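Local structure of CytC3 (Streptomyces sp., 3GJB) at residues T122-T127 with T275-G280; L99-E104 with E284-V289; Q264-P269 with G298-A303. The protein is probably an iron(II)- and 2-oxoglutarate-dependent halogenase, of the phytanoyl-CoA dioxygenase family, that chlorinates an amino acid carried on a partner protein. All blocks are in the same frame, centred on the assembly; numbering follows the deposited sequence.

Interaction 1 (T122-T127 with T275-G280); sequences TFAHAT and TEYGDG. With AKG (2-oxoglutaric acid), chain E; ACT (acetate ion), chain G.
With chi1 at -74°, Asp279 holds CG beside its own backbone N, and this directs the carboxylate at the backbone of Ala126. Ala126 N donates to Asp279 OD2 at 2.8 Å, with an N-H...O angle of 162°. The N-H arrives on the syn side, 23° out of the carboxylate plane. The methyl of Ala126 lies close to the same oxygen. Gly278, at backbone angles that favour glycine, lets that methyl come in close: Ala126 CB is 4.2 Å from Gly278 CA. Gly278 and Tyr277 form a classic beta bulge against strand 281-282. Tyr277 puts CE2 3.9 Å from Ala124 CB, a small apolar contact.

His125 has CG anti to the backbone N, which leads the ring away from residues 275-280. Its ND1 donates to OXT of an acetate at 2.6 Å. That acetate is also held by Lys62 and probably comes from the crystallisation liquor. The backbone N of His125 donates at 2.6 Å to O2 of one of two bound 2-oxoglutarates. The iron(II) is about 12 Å from the His125 side chain, too far for the keto-acid end of this molecule to chelate it.

Two successive peptide N-H groups thus serve two carboxylates. His125 takes the ligand and Ala126 takes Asp279. Asp279 OD2 lies 3.6 Å from 2-oxoglutarate O2. If both are ionised, two carboxylates this near would probably raise each other's proton affinity, and the N-H groups would offset part of that cost.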
loop_
_atom_site.group_PDB
_atom_site.type_symbol
_atom_site.label_atom_id
_atom_site.label_comp_id
_atom_site.label_asym_id
_atom_site.label_seq_id
_atom_site.Cartn_x
_atom_site.Cartn_y
_atom_site.Cartn_z
ATOM N N THR A 122 -9.595 0.758 -8.066
ATOM C CA THR A 122 -8.814 1.928 -7.694
ATOM C C THR A 122 -9.478 3.272 -7.980
ATOM O O THR A 122 -8.800 4.298 -8.049
ATOM C CB THR A 122 -7.444 1.885 -8.376
ATOM O OG1 THR A 122 -7.605 1.519 -9.751
ATOM C CG2 THR A 122 -6.553 0.863 -7.697
ATOM N N PHE A 123 -10.799 3.273 -8.139
ATOM C CA PHE A 123 -11.532 4.510 -8.410
ATOM C C PHE A 123 -11.724 5.263 -7.102
ATOM O O PHE A 123 -11.903 4.646 -6.070
ATOM C CB PHE A 123 -12.919 4.210 -8.991
ATOM C CG PHE A 123 -12.893 3.460 -10.288
ATOM C CD1 PHE A 123 -12.443 4.069 -11.452
ATOM C CD2 PHE A 123 -13.324 2.137 -10.348
ATOM C CE1 PHE A 123 -12.421 3.374 -12.659
ATOM C CE2 PHE A 123 -13.308 1.436 -11.546
ATOM C CZ PHE A 123 -12.854 2.056 -12.707
ATOM N N ALA A 124 -11.700 6.588 -7.144
ATOM C CA ALA A 124 -11.909 7.380 -5.941
ATOM C C ALA A 124 -13.370 7.221 -5.534
ATOM O O ALA A 124 -14.261 7.238 -6.384
ATOM C CB ALA A 124 -11.605 8.847 -6.219
ATOM N N HIS A 125 -13.633 7.081 -4.240
ATOM C CA HIS A 125 -15.007 6.909 -3.796
ATOM C C HIS A 125 -15.851 8.160 -4.006
ATOM O O HIS A 125 -16.970 8.085 -4.516
ATOM C CB HIS A 125 -15.061 6.497 -2.314
ATOM C CG HIS A 125 -16.431 6.095 -1.851
ATOM N ND1 HIS A 125 -16.707 5.741 -0.547
ATOM C CD2 HIS A 125 -17.604 5.989 -2.522
ATOM C CE1 HIS A 125 -17.987 5.436 -0.434
ATOM N NE2 HIS A 125 -18.555 5.578 -1.619
ATOM N N ALA A 126 -15.315 9.308 -3.617
ATOM C CA ALA A 126 -16.043 10.569 -3.745
ATOM C C ALA A 126 -16.504 10.917 -5.160
ATOM O O ALA A 126 -17.579 11.491 -5.342
ATOM C CB ALA A 126 -15.191 11.704 -3.201
ATOM N N THR A 127 -15.709 10.557 -6.163
ATOM C CA THR A 127 -16.049 10.911 -7.539
ATOM C C THR A 127 -16.130 9.766 -8.537
ATOM O O THR A 127 -16.651 9.938 -9.639
ATOM C CB THR A 127 -15.031 11.910 -8.085
ATOM O OG1 THR A 127 -13.744 11.277 -8.156
ATOM C CG2 THR A 127 -14.946 13.131 -7.178
ATOM N N THR A 275 -6.511 20.601 -6.956
ATOM C CA THR A 275 -5.837 20.463 -5.672
ATOM C C THR A 275 -6.806 19.649 -4.819
ATOM O O THR A 275 -6.483 18.546 -4.387
ATOM C CB THR A 275 -5.550 21.824 -5.001
ATOM O OG1 THR A 275 -6.776 22.523 -4.763
ATOM C CG2 THR A 275 -4.651 22.666 -5.887
ATOM N N GLU A 276 -8.003 20.195 -4.606
ATOM C CA GLU A 276 -9.044 19.517 -3.840
ATOM C C GLU A 276 -9.538 18.399 -4.751
ATOM O O GLU A 276 -10.170 18.661 -5.773
ATOM C CB GLU A 276 -10.184 20.484 -3.533
ATOM C CG GLU A 276 -11.064 20.053 -2.381
ATOM C CD GLU A 276 -10.333 20.100 -1.051
ATOM O OE1 GLU A 276 -9.315 19.389 -0.894
ATOM O OE2 GLU A 276 -10.778 20.853 -0.159
ATOM N N TYR A 277 -9.250 17.156 -4.377
ATOM C CA TYR A 277 -9.611 15.998 -5.187
ATOM C C TYR A 277 -10.764 15.174 -4.622
ATOM O O TYR A 277 -11.388 14.390 -5.342
ATOM C CB TYR A 277 -8.372 15.113 -5.347
ATOM C CG TYR A 277 -8.541 13.887 -6.218
ATOM C CD1 TYR A 277 -8.551 13.988 -7.606
ATOM C CD2 TYR A 277 -8.648 12.618 -5.649
ATOM C CE1 TYR A 277 -8.657 12.851 -8.411
ATOM C CE2 TYR A 277 -8.754 11.480 -6.441
ATOM C CZ TYR A 277 -8.755 11.604 -7.819
ATOM O OH TYR A 277 -8.841 10.481 -8.602
ATOM N N GLY A 278 -11.046 15.344 -3.337
ATOM C CA GLY A 278 -12.122 14.587 -2.725
ATOM C C GLY A 278 -11.602 13.568 -1.728
ATOM O O GLY A 278 -10.441 13.163 -1.791
ATOM N N ASP A 279 -12.470 13.148 -0.812
ATOM C CA ASP A 279 -12.117 12.177 0.221
ATOM C C ASP A 279 -10.984 12.691 1.095
ATOM O O ASP A 279 -10.276 11.914 1.723
ATOM C CB ASP A 279 -11.725 10.831 -0.404
ATOM C CG ASP A 279 -12.923 10.061 -0.933
ATOM O OD1 ASP A 279 -13.869 9.836 -0.153
ATOM O OD2 ASP A 279 -12.928 9.677 -2.120
ATOM N N GLY A 280 -10.816 14.009 1.128
ATOM C CA GLY A 280 -9.771 14.591 1.939
ATOM C C GLY A 280 -8.453 14.694 1.208
ATOM O O GLY A 280 -7.511 15.296 1.708
HETATM C C1 AKG E . -10.325 5.844 -2.924
HETATM O O1 AKG E . -9.352 6.375 -2.423
HETATM O O2 AKG E . -11.495 6.498 -2.934
HETATM C C2 AKG E . -10.224 4.461 -3.524
HETATM O O5 AKG E . -11.214 3.942 -4.016
HETATM C C3 AKG E . -8.891 3.724 -3.495
HETATM C C4 AKG E . -8.963 2.323 -4.127
HETATM C C5 AKG E . -7.607 1.622 -4.037
HETATM O O3 AKG E . -6.650 2.169 -3.522
HETATM O O4 AKG E . -7.468 0.373 -4.528
HETATM C C ACT G . -14.834 4.032 1.799
HETATM O O ACT G . -13.931 3.296 2.166
HETATM O OXT ACT G . -14.657 4.827 0.732
HETATM C CH3 ACT G . -16.131 4.052 2.536
#

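Interaction 2 (L99-E104 with E284-V289). With AKG (2-oxoglutaric acid), chain E.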
loop_
_atom_site.group_PDB
_atom_site.type_symbol
_atom_site.label_atom_id
_atom_site.label_comp_id
_atom_site.label_asym_id
_atom_site.label_seq_id
_atom_site.Cartn_x
_atom_site.Cartn_y
_atom_site.Cartn_z
ATOM N N LEU A 99 6.983 3.212 -8.653
ATOM C CA LEU A 99 6.427 4.372 -7.987
ATOM C C LEU A 99 5.515 3.909 -6.861
ATOM O O LEU A 99 4.738 2.963 -7.022
ATOM C CB LEU A 99 5.581 5.207 -8.950
ATOM C CG LEU A 99 6.258 5.901 -10.128
ATOM C CD1 LEU A 99 5.193 6.624 -10.961
ATOM C CD2 LEU A 99 7.300 6.886 -9.599
ATOM N N CYS A 100 5.640 4.561 -5.713
ATOM C CA CYS A 100 4.758 4.288 -4.602
ATOM C C CYS A 100 3.866 5.515 -4.668
ATOM O O CYS A 100 4.308 6.627 -4.385
ATOM C CB CYS A 100 5.502 4.258 -3.271
ATOM S SG CYS A 100 4.360 4.018 -1.888
ATOM N N TRP A 101 2.616 5.324 -5.067
ATOM C CA TRP A 101 1.705 6.457 -5.204
ATOM C C TRP A 101 0.757 6.618 -4.021
ATOM O O TRP A 101 -0.013 7.580 -3.955
ATOM C CB TRP A 101 0.896 6.316 -6.492
ATOM C CG TRP A 101 -0.041 5.155 -6.462
ATOM C CD1 TRP A 101 0.272 3.838 -6.648
ATOM C CD2 TRP A 101 -1.443 5.203 -6.203
ATOM N NE1 TRP A 101 -0.853 3.063 -6.522
ATOM C CE2 TRP A 101 -1.922 3.876 -6.250
ATOM C CE3 TRP A 101 -2.346 6.240 -5.934
ATOM C CZ2 TRP A 101 -3.269 3.560 -6.038
ATOM C CZ3 TRP A 101 -3.683 5.927 -5.723
ATOM C CH2 TRP A 101 -4.132 4.598 -5.776
ATOM N N ARG A 102 0.811 5.678 -3.085
ATOM C CA ARG A 102 -0.055 5.765 -1.917
ATOM C C ARG A 102 0.219 4.745 -0.827
ATOM O O ARG A 102 0.714 3.640 -1.074
ATOM C CB ARG A 102 -1.519 5.630 -2.339
ATOM C CG ARG A 102 -2.496 5.698 -1.168
ATOM C CD ARG A 102 -3.658 6.616 -1.475
ATOM N NE ARG A 102 -4.742 5.909 -2.129
ATOM C CZ ARG A 102 -5.808 6.499 -2.656
ATOM N NH1 ARG A 102 -5.940 7.813 -2.622
ATOM N NH2 ARG A 102 -6.759 5.761 -3.196
ATOM N N SER A 103 -0.109 5.150 0.391
ATOM C CA SER A 103 0.002 4.295 1.555
ATOM C C SER A 103 -1.193 4.683 2.425
ATOM O O SER A 103 -1.641 5.835 2.407
ATOM C CB SER A 103 1.322 4.518 2.294
ATOM O OG SER A 103 1.357 5.769 2.946
ATOM N N GLU A 104 -1.732 3.709 3.149
ATOM C CA GLU A 104 -2.876 3.942 4.016
ATOM C C GLU A 104 -2.879 2.910 5.128
ATOM O O GLU A 104 -2.271 1.849 4.999
ATOM C CB GLU A 104 -4.180 3.856 3.215
ATOM C CG GLU A 104 -4.350 2.580 2.398
ATOM C CD GLU A 104 -5.524 2.657 1.420
ATOM O OE1 GLU A 104 -6.690 2.659 1.874
ATOM O OE2 GLU A 104 -5.280 2.723 0.192
ATOM N N GLU A 284 -2.149 19.244 -3.888
ATOM C CA GLU A 284 -1.159 20.318 -3.817
ATOM C C GLU A 284 0.241 19.865 -3.432
ATOM O O GLU A 284 1.208 20.130 -4.149
ATOM C CB GLU A 284 -1.601 21.401 -2.842
ATOM C CG GLU A 284 -0.670 22.591 -2.836
ATOM C CD GLU A 284 -1.064 23.626 -1.811
ATOM O OE1 GLU A 284 -2.234 24.071 -1.837
ATOM O OE2 GLU A 284 -0.204 23.997 -0.980
ATOM N N LYS A 285 0.366 19.194 -2.293
ATOM C CA LYS A 285 1.674 18.732 -1.860
ATOM C C LYS A 285 1.887 17.240 -2.093
ATOM O O LYS A 285 2.791 16.636 -1.517
ATOM C CB LYS A 285 1.889 19.095 -0.390
ATOM C CG LYS A 285 2.354 20.530 -0.221
ATOM C CD LYS A 285 2.492 20.947 1.227
ATOM C CE LYS A 285 1.147 21.317 1.821
ATOM N NZ LYS A 285 1.289 21.921 3.178
ATOM N N TYR A 286 1.065 16.653 -2.959
ATOM C CA TYR A 286 1.181 15.238 -3.267
ATOM C C TYR A 286 2.191 14.958 -4.360
ATOM O O TYR A 286 2.344 15.734 -5.300
ATOM C CB TYR A 286 -0.157 14.645 -3.727
ATOM C CG TYR A 286 0.005 13.235 -4.274
ATOM C CD1 TYR A 286 0.059 12.135 -3.417
ATOM C CD2 TYR A 286 0.223 13.014 -5.631
ATOM C CE1 TYR A 286 0.338 10.853 -3.897
ATOM C CE2 TYR A 286 0.505 11.735 -6.119
ATOM C CZ TYR A 286 0.565 10.658 -5.242
ATOM O OH TYR A 286 0.881 9.392 -5.712
ATOM N N GLY A 287 2.853 13.814 -4.239
ATOM C CA GLY A 287 3.805 13.397 -5.238
ATOM C C GLY A 287 3.984 11.903 -5.104
ATOM O O GLY A 287 3.887 11.369 -4.003
ATOM N N ALA A 288 4.202 11.217 -6.218
ATOM C CA ALA A 288 4.446 9.787 -6.171
ATOM C C ALA A 288 5.944 9.703 -5.887
ATOM O O ALA A 288 6.684 10.653 -6.152
ATOM C CB ALA A 288 4.115 9.137 -7.510
ATOM N N VAL A 289 6.397 8.582 -5.346
ATOM C CA VAL A 289 7.806 8.437 -5.025
ATOM C C VAL A 289 8.481 7.400 -5.897
ATOM O O VAL A 289 8.017 6.263 -5.983
ATOM C CB VAL A 289 7.983 8.048 -3.540
ATOM C CG1 VAL A 289 9.450 7.748 -3.235
ATOM C CG2 VAL A 289 7.478 9.175 -2.656
HETATM C C1 AKG E . -10.325 5.844 -2.924
HETATM O O1 AKG E . -9.352 6.375 -2.423
HETATM O O2 AKG E . -11.495 6.498 -2.934
HETATM C C2 AKG E . -10.224 4.461 -3.524
HETATM O O5 AKG E . -11.214 3.942 -4.016
HETATM C C3 AKG E . -8.891 3.724 -3.495
HETATM C C4 AKG E . -8.963 2.323 -4.127
HETATM C C5 AKG E . -7.607 1.622 -4.037
HETATM O O3 AKG E . -6.650 2.169 -3.522
HETATM O O4 AKG E . -7.468 0.373 -4.528
HETATM O O HOH W 1 3.508 8.880 -2.970
#
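Strand 289-292, at one edge of the main antiparallel sheet, joins strand 98-108 here. Cys100 and Val289 form a hydrogen-bonded antiparallel pair. Cys100 N donates to Val289 O at 2.9 Å. Val289 N returns a bond to Cys100 O at 3.0 Å. Leu99 CA adds a C-H...O contact to Val289 O. The side chains of Cys100 and Val289 lie on one face of the sheet and meet Ile81 of helix 75-82.

Before the strand begins, the chain is held by a water and a tyrosine. The water donates to both Cys100 O and Gly287 O. Tyr286 OH donates to Trp101 O at 2.7 Å. The carbonyl is met from the side, at a C=O...O angle of 107°, and lies at the edge of the phenol ring. Tyr286 also meets Tyr268 edge-to-face. A phenylalanine in place of Tyr286 would probably leave Trp101 O without this bond and the ring freer to shift.

Trp101 has CG between its backbone N and carbonyl carbon (chi1 67°), and this carries the indole away from residues 284-289. Its NE1 is bonded to Thr146. Trp101 CZ3 lies 3.7 Å above the guanidinium plane of Arg102. Arg102 NH2 makes a weak bond of 2.8 Å to O1 of the 2-oxoglutarate that His125 N also binds, with an N-H...O angle of only 119°, and another weak one to Gln131. Glu104 has a salt bridge to Arg259 on strand 253-262; its pairing with Arg102 is long.

The edge pairing of 289-292 on 98-108 in an antiparallel sheet is consistent with the double-stranded beta-helix (cupin) fold of the phytanoyl-CoA dioxygenase family.

Interaction 3 (Q264-P269 with G298-A303). With ACT (acetate ion), chain F.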
loop_
_atom_site.group_PDB
_atom_site.type_symbol
_atom_site.label_atom_id
_atom_site.label_comp_id
_atom_site.label_asym_id
_atom_site.label_seq_id
_atom_site.Cartn_x
_atom_site.Cartn_y
_atom_site.Cartn_z
ATOM N N GLN A 264 5.330 3.956 -16.186
ATOM C CA GLN A 264 4.479 4.269 -17.329
ATOM C C GLN A 264 3.024 4.499 -16.929
ATOM O O GLN A 264 2.213 4.952 -17.744
ATOM C CB GLN A 264 4.516 3.150 -18.370
ATOM C CG GLN A 264 3.911 1.852 -17.886
ATOM C CD GLN A 264 4.935 0.971 -17.218
ATOM O OE1 GLN A 264 5.857 1.460 -16.563
ATOM N NE2 GLN A 264 4.779 -0.337 -17.369
ATOM N N VAL A 265 2.684 4.182 -15.682
ATOM C CA VAL A 265 1.314 4.369 -15.222
ATOM C C VAL A 265 1.072 5.816 -14.817
ATOM O O VAL A 265 1.937 6.467 -14.241
ATOM C CB VAL A 265 0.994 3.441 -14.027
ATOM C CG1 VAL A 265 -0.406 3.724 -13.491
ATOM C CG2 VAL A 265 1.119 1.987 -14.461
ATOM N N GLN A 266 -0.113 6.318 -15.135
ATOM C CA GLN A 266 -0.475 7.680 -14.784
ATOM C C GLN A 266 -1.246 7.675 -13.462
ATOM O O GLN A 266 -2.281 7.018 -13.333
ATOM C CB GLN A 266 -1.338 8.294 -15.891
ATOM C CG GLN A 266 -1.907 9.665 -15.551
ATOM C CD GLN A 266 -0.833 10.736 -15.442
ATOM O OE1 GLN A 266 -0.136 11.029 -16.418
ATOM N NE2 GLN A 266 -0.694 11.322 -14.256
ATOM N N VAL A 267 -0.734 8.406 -12.482
ATOM C CA VAL A 267 -1.369 8.495 -11.178
ATOM C C VAL A 267 -2.205 9.758 -11.139
ATOM O O VAL A 267 -1.794 10.785 -11.657
ATOM C CB VAL A 267 -0.314 8.548 -10.057
ATOM C CG1 VAL A 267 -0.982 8.792 -8.711
ATOM C CG2 VAL A 267 0.472 7.252 -10.039
ATOM N N TYR A 268 -3.383 9.675 -10.530
ATOM C CA TYR A 268 -4.274 10.821 -10.441
ATOM C C TYR A 268 -4.403 11.549 -11.789
ATOM O O TYR A 268 -4.156 12.752 -11.894
ATOM C CB TYR A 268 -3.780 11.786 -9.355
ATOM C CG TYR A 268 -3.904 11.237 -7.947
ATOM C CD1 TYR A 268 -5.139 10.800 -7.455
ATOM C CD2 TYR A 268 -2.794 11.157 -7.102
ATOM C CE1 TYR A 268 -5.267 10.299 -6.160
ATOM C CE2 TYR A 268 -2.908 10.655 -5.797
ATOM C CZ TYR A 268 -4.148 10.230 -5.336
ATOM O OH TYR A 268 -4.282 9.747 -4.057
ATOM N N PRO A 269 -4.804 10.821 -12.841
ATOM C CA PRO A 269 -4.953 11.442 -14.158
ATOM C C PRO A 269 -6.082 12.467 -14.195
ATOM O O PRO A 269 -7.054 12.374 -13.439
ATOM C CB PRO A 269 -5.231 10.252 -15.066
ATOM C CG PRO A 269 -6.014 9.344 -14.178
ATOM C CD PRO A 269 -5.225 9.409 -12.879
ATOM N N GLY A 298 7.914 11.318 -16.501
ATOM C CA GLY A 298 7.675 12.664 -16.010
ATOM C C GLY A 298 6.221 13.116 -16.059
ATOM O O GLY A 298 5.937 14.299 -15.855
ATOM N N HIS A 299 5.298 12.189 -16.303
ATOM C CA HIS A 299 3.875 12.532 -16.378
ATOM C C HIS A 299 3.131 12.484 -15.038
ATOM O O HIS A 299 1.920 12.714 -14.984
ATOM C CB HIS A 299 3.163 11.626 -17.397
ATOM C CG HIS A 299 3.229 10.165 -17.070
ATOM N ND1 HIS A 299 2.830 9.189 -17.957
ATOM C CD2 HIS A 299 3.638 9.513 -15.957
ATOM C CE1 HIS A 299 2.992 7.998 -17.409
ATOM N NE2 HIS A 299 3.482 8.166 -16.194
ATOM N N ASN A 300 3.855 12.200 -13.959
ATOM C CA ASN A 300 3.248 12.127 -12.634
ATOM C C ASN A 300 3.782 13.170 -11.678
ATOM O O ASN A 300 4.910 13.622 -11.824
ATOM C CB ASN A 300 3.514 10.763 -12.002
ATOM C CG ASN A 300 2.656 9.687 -12.574
ATOM O OD1 ASN A 300 1.442 9.833 -12.644
ATOM N ND2 ASN A 300 3.274 8.587 -12.980
ATOM N N ARG A 301 2.966 13.559 -10.705
ATOM C CA ARG A 301 3.433 14.477 -9.681
ATOM C C ARG A 301 4.458 13.598 -8.962
ATOM O O ARG A 301 4.186 12.426 -8.678
ATOM C CB ARG A 301 2.317 14.850 -8.703
ATOM C CG ARG A 301 1.266 15.802 -9.237
ATOM C CD ARG A 301 0.450 16.368 -8.083
ATOM N NE ARG A 301 -0.655 17.231 -8.508
ATOM C CZ ARG A 301 -1.607 16.866 -9.360
ATOM N NH1 ARG A 301 -1.594 15.651 -9.896
ATOM N NH2 ARG A 301 -2.581 17.713 -9.664
ATOM N N ILE A 302 5.632 14.144 -8.675
ATOM C CA ILE A 302 6.670 13.356 -8.035
ATOM C C ILE A 302 7.325 14.035 -6.851
ATOM O O ILE A 302 7.556 15.246 -6.859
ATOM C CB ILE A 302 7.736 12.950 -9.078
ATOM C CG1 ILE A 302 7.130 11.890 -9.995
ATOM C CG2 ILE A 302 9.014 12.440 -8.401
ATOM C CD1 ILE A 302 8.058 11.392 -11.049
ATOM N N ALA A 303 7.610 13.242 -5.822
ATOM C CA ALA A 303 8.249 13.755 -4.624
ATOM C C ALA A 303 9.588 13.064 -4.429
ATOM O O ALA A 303 9.658 11.860 -4.167
ATOM C CB ALA A 303 7.358 13.527 -3.408
HETATM C C ACT F . 1.124 9.664 -20.110
HETATM O O ACT F . 1.420 10.838 -20.104
HETATM O OXT ACT F . 2.036 8.755 -20.482
HETATM C CH3 ACT F . -0.239 9.226 -19.688
#
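Gln266 NE2 is held by two backbone carbonyls, one from each segment. It donates to His299 O at 3.0 Å and to Val267 O at 2.9 Å. Both acceptors lie near the plane of the amide. The chain of Gln266 bends at chi2, which turns the amide so that NE2 reaches both carbonyls.

The contact lies on the short strand 266-267, which pairs with strand 132-133 along its other edge. On the edge facing residues 298-303, the side-chain amide of Asn300 stands in for the peptide group of a neighbouring strand. Asn300 OD1 accepts from Val267 N at 2.6 Å, with an N-H...O angle of 170°. Asn300 ND2 donates to Val265 O at 2.8 Å and 173°, nearly along the C=O axis and in the amide plane. One amide thus satisfies a backbone donor and a backbone acceptor two residues apart. These two bonds fix the rotation of the buried Asn300 side chain. The amide planes of Gln266 and Asn300 are turned 63° from each other.

His299 lies beside the strand. Gln266 CA sits over one face of the imidazole, offset toward the rim. Gln264 O comes to the ring edge, 3.2 Å from CE1. The NE2 end is bonded to Thr263 O. A weak bond of ND1 to an acetate is doubtful, because the two are too close in the model.

The guanidinium of Arg301 comes near Tyr268 but is bonded to Thr271 O. Tyr268 O lies at the guanidinium edge, 4.4 Å from Arg301 NH1.

From the N terminus the segments come in the order 99-104, 122-127, 264-269, 275-280, 284-289 and 298-303. Interaction 2 closes the longest loop, from strand 98-108 to the start of strand 289-292. Interaction 1 closes a shorter loop nested inside it and ties the loop after strand 115-116 to strand 276-278 and the turn after it. Interaction 3 closes the shortest loop, joining strand 266-267 to the late loop 298-303, and it crosses both others. Tyr268 of interaction 3 packs on Tyr277 of interaction 1. Interactions 2 and 3 meet where Ala288 probably bonds through its backbone to Arg301 and Ala303. Interactions 1 and 2 share one of the two bound 2-oxoglutarates.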